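Sensor protein (Pseudomonas syringae pv. tomato, PDB 2R8R) is probably a membrane sensor histidine kinase of a two-component system, represented here by its N-terminal KdpD sensor domain, which has a P-loop NTPase-like fold. Local coordinates at residues L7-G12 with F157-I162; V35-G40 with P85-V90; L93-A98 with V144-P149; R167-R172 with A190-T195. All blocks are in the same frame, centred on the assembly; numbering follows the deposited sequence.

How the contacts relate
Contacts 1 and 2 belong to one five-stranded parallel sheet: contact 1 joins strand 7-12 to the edge strand 158-161, and contact 2 joins strand 87-90 to the other edge strand, 37-39. Both are ladders of backbone hydrogen bonds between neighbouring strands; contact 1 has Lys8 and Asp158 on one face, and contact 2 is the more buried. Contact 3 joins two loops, the first following strand 87-90, and replaces the ladder by a carboxylate bound to a backbone amide, with two bridging waters. It touches contact 1 through Val9 and Leu93. Contact 4, about 32 Å from contact 2 between centres, is a partly buried packing of a helix on the turn between two others, without hydrogen bonds across it.

Contact 1: L7-G12 with F157-I162; sequences LKVFLG and FDLVLI
Val9 and Leu159 face each other across two parallel strands, 7-12 and 158-161, at one side of the parallel sheet of a P-loop NTPase-like fold. Five backbone hydrogen bonds zip the pair together, from Asp158 N to Leu7 O at one end to Ile162 N to Leu11 O at the other, the latter almost straight at 178°. On the face that carries Val9, Leu11, Leu159 and Leu161, the leucines interlock. Leu159 straddles its neighbours: Leu159 CD1 comes 4.0 Å from Val9 CB, while Leu159 CD2 lies 4.1 Å from Leu11 CD2. Leu11 CD2 also meets Leu161 CD1 at 4.2 Å, so this one methyl fills the hollow between two leucines of the edge strand. Leu11 CG stands anti to the backbone N (chi1 175°), which stands the branch out from this face, its CD2 leaning toward the edge strand. Helix 194-209 lies over this face. The other face is mixed: Lys8 runs out extended, its CG 3.7 Å from Asp158 CB and its CE 3.7 Å from Val160 CG1, so the aliphatic chain is used for packing. Helix 19-32 packs on Phe10 and Ile162 here. Strand 7-12 leads toward a sequence that fits a Walker A P-loop. The Phe10 ring receives Ile162 CD1 at its edge, in the ring plane, 4.0 Å from Phe10 CD1.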
loop_
_atom_site.group_PDB
_atom_site.type_symbol
_atom_site.label_atom_id
_atom_site.label_comp_id
_atom_site.label_asym_id
_atom_site.label_seq_id
_atom_site.Cartn_x
_atom_site.Cartn_y
_atom_site.Cartn_z
ATOM N N LEU A 7 -13.386 1.637 3.649
ATOM C CA LEU A 7 -12.084 1.287 3.089
ATOM C C LEU A 7 -12.157 1.084 1.585
ATOM O O LEU A 7 -12.958 0.276 1.107
ATOM C CB LEU A 7 -11.585 -0.031 3.705
ATOM C CG LEU A 7 -10.135 -0.486 3.440
ATOM C CD1 LEU A 7 -9.033 0.571 3.853
ATOM C CD2 LEU A 7 -9.937 -1.862 4.126
ATOM N N LYS A 8 -11.272 1.780 0.863
ATOM C CA LYS A 8 -10.981 1.536 -0.543
ATOM C C LYS A 8 -9.529 1.051 -0.707
ATOM O O LYS A 8 -8.585 1.726 -0.298
ATOM C CB LYS A 8 -11.245 2.795 -1.374
ATOM C CG LYS A 8 -11.104 2.589 -2.874
ATOM C CD LYS A 8 -11.386 3.855 -3.656
ATOM C CE LYS A 8 -11.366 3.554 -5.194
ATOM N NZ LYS A 8 -11.518 4.765 -6.146
ATOM N N VAL A 9 -9.369 -0.135 -1.298
ATOM C CA VAL A 9 -8.068 -0.741 -1.534
ATOM C C VAL A 9 -7.731 -0.606 -3.000
ATOM O O VAL A 9 -8.509 -1.038 -3.847
ATOM C CB VAL A 9 -8.065 -2.249 -1.175
ATOM C CG1 VAL A 9 -6.630 -2.934 -1.393
ATOM C CG2 VAL A 9 -8.623 -2.456 0.241
ATOM N N PHE A 10 -6.582 0.009 -3.288
ATOM C CA PHE A 10 -5.978 -0.006 -4.630
ATOM C C PHE A 10 -5.053 -1.203 -4.686
ATOM O O PHE A 10 -4.004 -1.198 -4.062
ATOM C CB PHE A 10 -5.239 1.283 -4.900
ATOM C CG PHE A 10 -6.138 2.503 -4.917
ATOM C CD1 PHE A 10 -6.593 3.051 -6.141
ATOM C CD2 PHE A 10 -6.552 3.110 -3.721
ATOM C CE1 PHE A 10 -7.430 4.196 -6.142
ATOM C CE2 PHE A 10 -7.391 4.256 -3.725
ATOM C CZ PHE A 10 -7.807 4.805 -4.928
ATOM N N LEU A 11 -5.496 -2.241 -5.396
ATOM C CA LEU A 11 -4.794 -3.515 -5.515
ATOM C C LEU A 11 -3.916 -3.553 -6.760
ATOM O O LEU A 11 -4.351 -3.125 -7.835
ATOM C CB LEU A 11 -5.790 -4.666 -5.599
ATOM C CG LEU A 11 -5.248 -6.093 -5.855
ATOM C CD1 LEU A 11 -4.419 -6.605 -4.635
ATOM C CD2 LEU A 11 -6.430 -7.050 -6.205
ATOM N N GLY A 12 -2.702 -4.099 -6.623
ATOM C CA GLY A 12 -1.768 -4.212 -7.730
ATOM C C GLY A 12 -1.034 -5.545 -7.693
ATOM O O GLY A 12 -1.003 -6.193 -6.651
ATOM N N PHE A 157 -14.914 -1.959 1.568
ATOM C CA PHE A 157 -16.056 -1.392 0.895
ATOM C C PHE A 157 -15.869 -1.375 -0.635
ATOM O O PHE A 157 -16.771 -1.705 -1.389
ATOM C CB PHE A 157 -16.272 0.026 1.385
ATOM C CG PHE A 157 -17.600 0.581 1.032
ATOM C CD1 PHE A 157 -18.737 0.156 1.697
ATOM C CD2 PHE A 157 -17.725 1.570 0.079
ATOM C CE1 PHE A 157 -19.983 0.694 1.393
ATOM C CE2 PHE A 157 -18.973 2.099 -0.228
ATOM C CZ PHE A 157 -20.098 1.645 0.424
ATOM N N ASP A 158 -14.691 -0.953 -1.070
ATOM C CA ASP A 158 -14.382 -0.764 -2.474
ATOM C C ASP A 158 -12.994 -1.365 -2.747
ATOM O O ASP A 158 -12.089 -1.263 -1.933
ATOM C CB ASP A 158 -14.318 0.756 -2.796
ATOM C CG ASP A 158 -15.652 1.374 -3.241
ATOM O OD1 ASP A 158 -16.509 0.699 -3.910
ATOM O OD2 ASP A 158 -15.793 2.612 -2.974
ATOM N N LEU A 159 -12.849 -1.983 -3.910
ATOM C CA LEU A 159 -11.572 -2.467 -4.356
ATOM C C LEU A 159 -11.364 -2.043 -5.797
ATOM O O LEU A 159 -12.253 -2.247 -6.642
ATOM C CB LEU A 159 -11.498 -4.003 -4.220
ATOM C CG LEU A 159 -10.132 -4.624 -4.569
ATOM C CD1 LEU A 159 -9.495 -5.252 -3.339
ATOM C CD2 LEU A 159 -10.286 -5.658 -5.649
ATOM N N VAL A 160 -10.218 -1.446 -6.093
ATOM C CA VAL A 160 -9.874 -1.134 -7.479
ATOM C C VAL A 160 -8.564 -1.791 -7.878
ATOM O O VAL A 160 -7.560 -1.684 -7.157
ATOM C CB VAL A 160 -9.910 0.420 -7.774
ATOM C CG1 VAL A 160 -9.020 1.174 -6.883
ATOM C CG2 VAL A 160 -9.582 0.714 -9.212
ATOM N N LEU A 161 -8.587 -2.512 -9.006
ATOM C CA LEU A 161 -7.363 -3.064 -9.629
ATOM C C LEU A 161 -6.610 -2.036 -10.456
ATOM O O LEU A 161 -7.173 -1.423 -11.362
ATOM C CB LEU A 161 -7.712 -4.284 -10.512
ATOM C CG LEU A 161 -6.561 -5.075 -11.152
ATOM C CD1 LEU A 161 -5.631 -5.629 -10.075
ATOM C CD2 LEU A 161 -7.148 -6.193 -12.108
ATOM N N ILE A 162 -5.342 -1.817 -10.093
ATOM C CA ILE A 162 -4.431 -0.952 -10.826
ATOM C C ILE A 162 -3.535 -1.929 -11.597
ATOM O O ILE A 162 -2.787 -2.711 -11.015
ATOM C CB ILE A 162 -3.623 -0.014 -9.902
ATOM C CG1 ILE A 162 -4.584 0.782 -9.000
ATOM C CG2 ILE A 162 -2.628 0.873 -10.695
ATOM C CD1 ILE A 162 -5.479 1.708 -9.719
HETATM O O HOH W 1 -14.879 -0.660 4.482
#

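Contact 2: V35-G40 with P85-V90; sequences VRVMAG and PSLVLV
Met38, a selenomethionine, lays its CB against the Pro85 ring, 3.6 Å from Pro85 CG. Its CG is anti to the backbone N (chi1 -176°), and the chain then bends at both following torsions (chi2 74°), curling its methyl end back on the proline side; the closest meeting is at CB. Arg36 follows another course: the chain bends at chi3 (-67°), and the guanidinium folds back over Ser86, whose CB sits 4.0 Å from the Arg36 guanidinium plane, displaced from the centre of the group. Arg36 NH1 is hydrogen-bonded to Ala84 O, which ties the folded chain to the residue before Pro85. Arg36 O is gripped twice, by Ser86 N at 2.9 Å and by Leu87 N at 3.2 Å. From there the segments run as parallel strands, 37-39 forming one edge of the sheet of the P-loop NTPase-like fold and 87-90 the next strand inward. The Val37 and Leu87 side chains run alongside each other in one direction, with CG2 of Val37 4.1 Å from CD2 of Leu87. Val37 CG1 crosses to Leu89 CG, whose side chain also packs on helix 19-32. Val35 CG1 comes within 3.4 Å of Ser86 OG, and Val88 CG1 lies near Met38 O. Beyond Met38 O, which accepts from Leu89 N, the chain turns a corner at Gly40, where Gly40 N donates to Leu89 O at 2.8 Å.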
loop_
_atom_site.group_PDB
_atom_site.type_symbol
_atom_site.label_atom_id
_atom_site.label_comp_id
_atom_site.label_asym_id
_atom_site.label_seq_id
_atom_site.Cartn_x
_atom_site.Cartn_y
_atom_site.Cartn_z
ATOM N N VAL A 35 -13.710 17.470 0.712
ATOM C CA VAL A 35 -13.440 16.440 1.746
ATOM C C VAL A 35 -12.171 16.802 2.518
ATOM O O VAL A 35 -11.174 17.195 1.933
ATOM C CB VAL A 35 -13.307 15.011 1.116
ATOM C CG1 VAL A 35 -12.992 13.932 2.169
ATOM C CG2 VAL A 35 -14.592 14.646 0.361
ATOM N N ARG A 36 -12.230 16.699 3.836
ATOM C CA ARG A 36 -11.077 16.885 4.672
ATOM C C ARG A 36 -10.187 15.639 4.579
ATOM O O ARG A 36 -10.366 14.657 5.293
ATOM C CB ARG A 36 -11.502 17.183 6.130
ATOM C CG ARG A 36 -12.206 18.560 6.327
ATOM C CD ARG A 36 -12.744 18.722 7.771
ATOM N NE ARG A 36 -13.844 17.783 8.040
ATOM C CZ ARG A 36 -13.787 16.700 8.822
ATOM N NH1 ARG A 36 -12.696 16.394 9.495
ATOM N NH2 ARG A 36 -14.865 15.928 8.945
ATOM N N VAL A 37 -9.230 15.719 3.674
ATOM C CA VAL A 37 -8.295 14.645 3.382
ATOM C C VAL A 37 -6.988 14.832 4.145
ATOM O O VAL A 37 -6.501 15.941 4.263
ATOM C CB VAL A 37 -7.988 14.584 1.858
ATOM C CG1 VAL A 37 -7.012 13.417 1.530
ATOM C CG2 VAL A 37 -9.284 14.469 1.066
HETATM N N MSE A 38 -6.451 13.741 4.671
HETATM C CA MSE A 38 -5.175 13.733 5.346
HETATM C C MSE A 38 -4.339 12.516 4.888
HETATM O O MSE A 38 -4.827 11.386 4.808
HETATM C CB MSE A 38 -5.378 13.661 6.838
HETATM C CG MSE A 38 -4.099 13.753 7.633
HETATM SE SE MSE A 38 -3.367 15.570 7.677
HETATM C CE MSE A 38 -4.612 16.161 9.053
ATOM N N ALA A 39 -3.092 12.775 4.544
ATOM C CA ALA A 39 -2.127 11.731 4.277
ATOM C C ALA A 39 -1.586 11.259 5.620
ATOM O O ALA A 39 -1.021 12.047 6.380
ATOM C CB ALA A 39 -1.005 12.260 3.361
ATOM N N GLY A 40 -1.802 9.975 5.915
ATOM C CA GLY A 40 -1.292 9.346 7.143
ATOM C C GLY A 40 0.081 8.753 6.929
ATOM O O GLY A 40 1.038 9.068 7.643
ATOM N N PRO A 85 -9.847 13.396 10.610
ATOM C CA PRO A 85 -10.133 13.796 9.227
ATOM C C PRO A 85 -11.265 12.948 8.644
ATOM O O PRO A 85 -11.676 11.908 9.206
ATOM C CB PRO A 85 -8.821 13.459 8.451
ATOM C CG PRO A 85 -7.855 13.030 9.428
ATOM C CD PRO A 85 -8.570 12.680 10.719
ATOM N N SER A 86 -11.746 13.364 7.500
ATOM C CA SER A 86 -12.800 12.615 6.863
ATOM C C SER A 86 -12.230 11.380 6.111
ATOM O O SER A 86 -12.873 10.321 6.105
ATOM C CB SER A 86 -13.568 13.543 5.955
ATOM O OG SER A 86 -14.347 12.825 5.048
ATOM N N LEU A 87 -11.043 11.545 5.496
ATOM C CA LEU A 87 -10.355 10.522 4.692
ATOM C C LEU A 87 -8.890 10.492 5.053
ATOM O O LEU A 87 -8.227 11.528 5.046
ATOM C CB LEU A 87 -10.462 10.845 3.208
ATOM C CG LEU A 87 -9.782 9.915 2.165
ATOM C CD1 LEU A 87 -10.247 8.442 2.309
ATOM C CD2 LEU A 87 -10.024 10.437 0.753
ATOM N N VAL A 88 -8.375 9.306 5.391
ATOM C CA VAL A 88 -6.922 9.125 5.615
ATOM C C VAL A 88 -6.320 8.227 4.531
ATOM O O VAL A 88 -6.871 7.174 4.187
ATOM C CB VAL A 88 -6.571 8.617 7.049
ATOM C CG1 VAL A 88 -5.061 8.477 7.236
ATOM C CG2 VAL A 88 -7.099 9.588 8.077
ATOM N N LEU A 89 -5.205 8.695 3.968
ATOM C CA LEU A 89 -4.443 7.929 2.991
ATOM C C LEU A 89 -3.329 7.149 3.671
ATOM O O LEU A 89 -2.497 7.723 4.415
ATOM C CB LEU A 89 -3.845 8.849 1.925
ATOM C CG LEU A 89 -4.829 9.861 1.355
ATOM C CD1 LEU A 89 -4.106 10.624 0.246
ATOM C CD2 LEU A 89 -6.103 9.180 0.876
ATOM N N VAL A 90 -3.346 5.842 3.437
ATOM C CA VAL A 90 -2.455 4.876 4.125
ATOM C C VAL A 90 -1.880 3.856 3.119
ATOM O O VAL A 90 -2.567 2.905 2.732
ATOM C CB VAL A 90 -3.199 4.121 5.247
ATOM C CG1 VAL A 90 -2.245 3.094 5.969
ATOM C CG2 VAL A 90 -3.843 5.111 6.250
#

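Contact 3: L93-A98 with V144-P149; sequences LAHTNA and VRETLP. With SO4 (sulfate ion), chain E.
Glu146 reaches across to Ala94, His95 and Thr96. Glu146 CB starts 3.4 Å from Ala94 O. Glu146 CG, anti to the carbonyl carbon (chi1 -69°), passes 3.8 Å from Thr96 OG1, and the extended chain carries CD to the backbone of His95 and Thr96. At the tip Glu146 OE2 takes the amide N of Thr96 in a 2.9 Å bond, nearly straight at 174°, met from above the carboxylate plane. Glu146 OE2 also comes obliquely to the His95 ring, 3.6 Å from its ND1, with ring and carboxylate planes 72° apart. OE1 receives a bond from a water that also pairs with His95 ND1, while NE2 of that ring is bonded to Glu74. OE1 lies close to Glu182 OE1 too, a meeting of like charges that could raise the proton affinity of one of the pair. Behind the polar end, Leu93 CD2 and Leu148 CD2 pack at 3.5 Å, their side chains crossing at about a right angle. Lys105 bonds to Ala94 O, Thr96 OG1 and Thr147 O, drawing the two loops together. Residues 93-98 belong to the loop between strand 87-90 and helix 106-115, which touches Leu93 and Leu148, and 144-149 to the loop between helices 133-140 and 150-154.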
loop_
_atom_site.group_PDB
_atom_site.type_symbol
_atom_site.label_atom_id
_atom_site.label_comp_id
_atom_site.label_asym_id
_atom_site.label_seq_id
_atom_site.Cartn_x
_atom_site.Cartn_y
_atom_site.Cartn_z
ATOM N N LEU A 93 -1.039 -1.785 3.098
ATOM C CA LEU A 93 -2.045 -2.380 3.969
ATOM C C LEU A 93 -1.510 -3.584 4.790
ATOM O O LEU A 93 -1.969 -3.826 5.925
ATOM C CB LEU A 93 -3.229 -2.828 3.081
ATOM C CG LEU A 93 -4.447 -3.565 3.637
ATOM C CD1 LEU A 93 -5.171 -2.798 4.786
ATOM C CD2 LEU A 93 -5.394 -3.866 2.492
ATOM N N ALA A 94 -0.586 -4.335 4.189
ATOM C CA ALA A 94 0.130 -5.473 4.821
ATOM C C ALA A 94 1.340 -5.136 5.728
ATOM O O ALA A 94 1.909 -6.023 6.322
ATOM C CB ALA A 94 0.572 -6.474 3.747
ATOM N N HIS A 95 1.709 -3.875 5.843
ATOM C CA HIS A 95 2.803 -3.455 6.704
ATOM C C HIS A 95 2.736 -3.953 8.147
ATOM O O HIS A 95 1.696 -3.871 8.837
ATOM C CB HIS A 95 2.856 -1.937 6.675
ATOM C CG HIS A 95 3.985 -1.318 7.440
ATOM N ND1 HIS A 95 5.260 -1.197 6.927
ATOM C CD2 HIS A 95 3.999 -0.670 8.624
ATOM C CE1 HIS A 95 6.018 -0.537 7.787
ATOM N NE2 HIS A 95 5.275 -0.215 8.827
ATOM N N THR A 96 3.869 -4.459 8.605
ATOM C CA THR A 96 4.078 -4.819 10.005
ATOM C C THR A 96 4.721 -3.612 10.671
ATOM O O THR A 96 5.764 -3.153 10.222
ATOM C CB THR A 96 4.973 -6.082 10.114
ATOM O OG1 THR A 96 4.236 -7.202 9.608
ATOM C CG2 THR A 96 5.384 -6.389 11.569
ATOM N N ASN A 97 4.066 -3.069 11.700
ATOM C CA ASN A 97 4.481 -1.816 12.318
ATOM C C ASN A 97 5.805 -1.914 13.091
ATOM O O ASN A 97 6.199 -2.968 13.521
ATOM C CB ASN A 97 3.397 -1.290 13.280
ATOM C CG ASN A 97 2.115 -0.883 12.577
ATOM O OD1 ASN A 97 2.106 -0.608 11.384
ATOM N ND2 ASN A 97 1.021 -0.839 13.327
ATOM N N ALA A 98 6.433 -0.760 13.269
ATOM C CA ALA A 98 7.673 -0.568 13.978
ATOM C C ALA A 98 7.492 -1.019 15.398
ATOM O O ALA A 98 6.417 -0.792 15.970
ATOM C CB ALA A 98 8.066 0.961 13.938
ATOM N N VAL A 144 7.387 -14.212 1.370
ATOM C CA VAL A 144 6.603 -13.021 1.736
ATOM C C VAL A 144 6.425 -12.989 3.244
ATOM O O VAL A 144 5.671 -13.778 3.799
ATOM C CB VAL A 144 5.247 -12.955 1.000
ATOM C CG1 VAL A 144 4.503 -11.617 1.337
ATOM C CG2 VAL A 144 5.479 -13.112 -0.505
ATOM N N ARG A 145 7.125 -12.068 3.897
ATOM C CA ARG A 145 7.123 -11.969 5.350
ATOM C C ARG A 145 6.014 -11.086 5.950
ATOM O O ARG A 145 5.586 -11.333 7.070
ATOM C CB ARG A 145 8.479 -11.451 5.833
ATOM C CG ARG A 145 9.592 -12.442 5.608
ATOM C CD ARG A 145 10.946 -11.801 5.772
ATOM N NE ARG A 145 11.957 -12.629 5.136
ATOM C CZ ARG A 145 12.452 -13.745 5.647
ATOM N NH1 ARG A 145 12.055 -14.195 6.819
ATOM N NH2 ARG A 145 13.360 -14.415 4.969
ATOM N N GLU A 146 5.598 -10.038 5.239
ATOM C CA GLU A 146 4.469 -9.205 5.684
ATOM C C GLU A 146 3.218 -9.747 4.970
ATOM O O GLU A 146 3.086 -9.623 3.754
ATOM C CB GLU A 146 4.715 -7.720 5.355
ATOM C CG GLU A 146 5.843 -7.034 6.165
ATOM C CD GLU A 146 5.973 -5.545 5.861
ATOM O OE1 GLU A 146 5.961 -5.213 4.639
ATOM O OE2 GLU A 146 6.098 -4.702 6.805
ATOM N N THR A 147 2.326 -10.378 5.715
ATOM C CA THR A 147 1.101 -10.921 5.152
ATOM C C THR A 147 -0.150 -10.182 5.678
ATOM O O THR A 147 -0.106 -9.450 6.678
ATOM C CB THR A 147 0.925 -12.409 5.477
ATOM O OG1 THR A 147 0.879 -12.555 6.897
ATOM C CG2 THR A 147 2.051 -13.286 4.882
ATOM N N LEU A 148 -1.249 -10.392 4.957
ATOM C CA LEU A 148 -2.560 -9.752 5.203
ATOM C C LEU A 148 -3.647 -10.842 5.197
ATOM O O LEU A 148 -3.699 -11.662 4.287
ATOM C CB LEU A 148 -2.850 -8.704 4.106
ATOM C CG LEU A 148 -4.151 -7.925 4.237
ATOM C CD1 LEU A 148 -4.010 -6.910 5.418
ATOM C CD2 LEU A 148 -4.590 -7.269 2.900
ATOM N N PRO A 149 -4.480 -10.897 6.240
ATOM C CA PRO A 149 -5.566 -11.874 6.147
ATOM C C PRO A 149 -6.486 -11.493 5.013
ATOM O O PRO A 149 -6.799 -10.290 4.821
ATOM C CB PRO A 149 -6.270 -11.783 7.518
ATOM C CG PRO A 149 -5.267 -11.178 8.426
ATOM C CD PRO A 149 -4.501 -10.198 7.532
HETATM S S SO4 E . 14.048 -14.814 1.532
HETATM O O1 SO4 E . 15.444 -14.409 1.502
HETATM O O2 SO4 E . 13.579 -15.313 0.251
HETATM O O3 SO4 E . 13.847 -15.929 2.482
HETATM O O4 SO4 E . 13.327 -13.593 1.872
HETATM O O HOH W 2 5.356 -2.060 4.481
HETATM O O HOH W 3 6.101 -9.181 9.244
#

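Contact 4: R167-R172 with A190-T195; sequences RELLER and AFFTQT
The Phe192 ring meets Leu169 at its edge, where CD2 of the leucine lies near the ring plane, 4.2 Å from Phe192 CE1. One face of the ring is taken by its neighbour Phe191, whose CD2 stands 3.4 Å above the Phe192 plane, displaced from the ring centre. The second flat group, the Arg167 guanidinium, presents an in-plane edge to the Glu171 carboxylate, and Arg167 NH2 forms a salt bridge to Glu171 OE1 at 2.9 Å, one turn along helix 166-174. This is a helix packed against the junction of two others: Phe192 is the centre of an inverse gamma turn between helices 185-191 and 194-209, and Thr193 is the N-cap of the second, its OG1 bonded to Asn196 N. Leu170 fits against this turn with both branches. Its CG is swung toward its own amide side (chi1 -69°), which lets Leu170 CD2 settle 3.5 Å from Phe192 O and CD1 approach the start of the next helix. Leu197 of helix 194-209 also packs on Leu169, Leu170 and Phe192, joining the three in one apolar cluster. Leu169 also touches Ala14 and Val17 in the loop after strand 7-12. The solvent-exposed Gln194 crosses Leu170 at about a right angle, bent at chi2 (63°), which brings Gln194 OE1 within 3.8 Å of Leu170 CD1 and 3.7 Å of Arg167 N.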
loop_
_atom_site.group_PDB
_atom_site.type_symbol
_atom_site.label_atom_id
_atom_site.label_comp_id
_atom_site.label_asym_id
_atom_site.label_seq_id
_atom_site.Cartn_x
_atom_site.Cartn_y
_atom_site.Cartn_z
ATOM N N ARG A 167 5.764 -6.433 -19.228
ATOM C CA ARG A 167 6.840 -5.919 -20.067
ATOM C C ARG A 167 7.135 -4.447 -19.776
ATOM O O ARG A 167 8.296 -4.004 -19.685
ATOM C CB ARG A 167 6.482 -6.106 -21.542
ATOM C CG ARG A 167 7.670 -6.105 -22.465
ATOM C CD ARG A 167 7.479 -5.194 -23.711
ATOM N NE ARG A 167 7.592 -3.789 -23.291
ATOM C CZ ARG A 167 6.632 -2.863 -23.381
ATOM N NH1 ARG A 167 5.474 -3.143 -23.929
ATOM N NH2 ARG A 167 6.840 -1.632 -22.923
ATOM N N GLU A 168 6.064 -3.698 -19.616
ATOM C CA GLU A 168 6.163 -2.305 -19.275
ATOM C C GLU A 168 6.699 -2.089 -17.866
ATOM O O GLU A 168 7.493 -1.192 -17.641
ATOM C CB GLU A 168 4.784 -1.667 -19.432
ATOM C CG GLU A 168 4.866 -0.201 -19.415
ATOM C CD GLU A 168 3.528 0.482 -19.615
ATOM O OE1 GLU A 168 2.628 -0.070 -20.307
ATOM O OE2 GLU A 168 3.417 1.600 -19.073
ATOM N N LEU A 169 6.263 -2.901 -16.911
ATOM C CA LEU A 169 6.835 -2.856 -15.546
ATOM C C LEU A 169 8.363 -3.143 -15.518
ATOM O O LEU A 169 9.107 -2.474 -14.814
ATOM C CB LEU A 169 6.085 -3.819 -14.610
ATOM C CG LEU A 169 6.378 -3.739 -13.106
ATOM C CD1 LEU A 169 6.307 -2.326 -12.564
ATOM C CD2 LEU A 169 5.420 -4.687 -12.341
ATOM N N LEU A 170 8.814 -4.118 -16.305
ATOM C CA LEU A 170 10.257 -4.390 -16.500
ATOM C C LEU A 170 11.015 -3.176 -17.085
ATOM O O LEU A 170 12.116 -2.876 -16.649
ATOM C CB LEU A 170 10.453 -5.614 -17.373
ATOM C CG LEU A 170 10.040 -6.939 -16.721
ATOM C CD1 LEU A 170 10.031 -8.080 -17.713
ATOM C CD2 LEU A 170 10.989 -7.251 -15.515
ATOM N N GLU A 171 10.398 -2.432 -18.010
ATOM C CA GLU A 171 11.028 -1.214 -18.514
ATOM C C GLU A 171 11.159 -0.176 -17.437
ATOM O O GLU A 171 12.139 0.541 -17.403
ATOM C CB GLU A 171 10.212 -0.567 -19.624
ATOM C CG GLU A 171 10.487 -1.004 -20.979
ATOM C CD GLU A 171 9.550 -0.347 -21.966
ATOM O OE1 GLU A 171 8.541 0.297 -21.524
ATOM O OE2 GLU A 171 9.795 -0.483 -23.190
ATOM N N ARG A 172 10.106 -0.020 -16.635
ATOM C CA ARG A 172 10.118 0.904 -15.479
ATOM C C ARG A 172 11.212 0.596 -14.456
ATOM O O ARG A 172 11.874 1.496 -13.948
ATOM C CB ARG A 172 8.776 0.903 -14.768
ATOM C CG ARG A 172 7.676 1.479 -15.585
ATOM C CD ARG A 172 6.400 1.622 -14.784
ATOM N NE ARG A 172 6.473 2.781 -13.905
ATOM C CZ ARG A 172 6.329 4.042 -14.315
ATOM N NH1 ARG A 172 6.132 4.318 -15.603
ATOM N NH2 ARG A 172 6.412 5.044 -13.449
ATOM N N ALA A 190 15.273 -11.879 -8.748
ATOM C CA ALA A 190 14.526 -13.153 -8.665
ATOM C C ALA A 190 13.017 -12.921 -8.811
ATOM O O ALA A 190 12.285 -13.769 -9.295
ATOM C CB ALA A 190 14.865 -13.920 -7.339
ATOM N N PHE A 191 12.564 -11.748 -8.445
ATOM C CA PHE A 191 11.141 -11.431 -8.437
ATOM C C PHE A 191 10.618 -10.898 -9.764
ATOM O O PHE A 191 9.603 -11.359 -10.296
ATOM C CB PHE A 191 10.918 -10.370 -7.372
ATOM C CG PHE A 191 9.469 -10.113 -7.071
ATOM C CD1 PHE A 191 8.801 -10.882 -6.130
ATOM C CD2 PHE A 191 8.784 -9.092 -7.731
ATOM C CE1 PHE A 191 7.462 -10.666 -5.870
ATOM C CE2 PHE A 191 7.447 -8.846 -7.461
ATOM C CZ PHE A 191 6.782 -9.640 -6.524
ATOM N N PHE A 192 11.294 -9.872 -10.251
ATOM C CA PHE A 192 10.887 -9.144 -11.443
ATOM C C PHE A 192 11.420 -9.834 -12.664
ATOM O O PHE A 192 12.474 -9.465 -13.199
ATOM C CB PHE A 192 11.397 -7.698 -11.417
ATOM C CG PHE A 192 10.668 -6.846 -10.470
ATOM C CD1 PHE A 192 9.586 -6.108 -10.879
ATOM C CD2 PHE A 192 11.053 -6.783 -9.142
ATOM C CE1 PHE A 192 8.887 -5.302 -9.979
ATOM C CE2 PHE A 192 10.339 -5.979 -8.243
ATOM C CZ PHE A 192 9.245 -5.253 -8.690
ATOM N N THR A 193 10.687 -10.862 -13.066
ATOM C CA THR A 193 10.829 -11.470 -14.362
ATOM C C THR A 193 9.477 -11.426 -15.059
ATOM O O THR A 193 8.442 -11.179 -14.451
ATOM C CB THR A 193 11.362 -12.936 -14.249
ATOM O OG1 THR A 193 10.369 -13.748 -13.623
ATOM C CG2 THR A 193 12.685 -12.983 -13.450
ATOM N N GLN A 194 9.510 -11.629 -16.359
ATOM C CA GLN A 194 8.316 -11.666 -17.209
ATOM C C GLN A 194 7.363 -12.744 -16.721
ATOM O O GLN A 194 6.178 -12.520 -16.562
ATOM C CB GLN A 194 8.781 -11.945 -18.659
ATOM C CG GLN A 194 7.691 -12.085 -19.714
ATOM C CD GLN A 194 6.865 -10.823 -19.904
ATOM O OE1 GLN A 194 7.379 -9.709 -19.818
ATOM N NE2 GLN A 194 5.582 -10.995 -20.183
ATOM N N THR A 195 7.906 -13.934 -16.499
ATOM C CA THR A 195 7.119 -15.074 -16.046
ATOM C C THR A 195 6.460 -14.799 -14.701
ATOM O O THR A 195 5.278 -15.059 -14.549
ATOM C CB THR A 195 7.992 -16.365 -15.954
ATOM O OG1 THR A 195 8.168 -16.912 -17.266
ATOM C CG2 THR A 195 7.318 -17.414 -15.084
#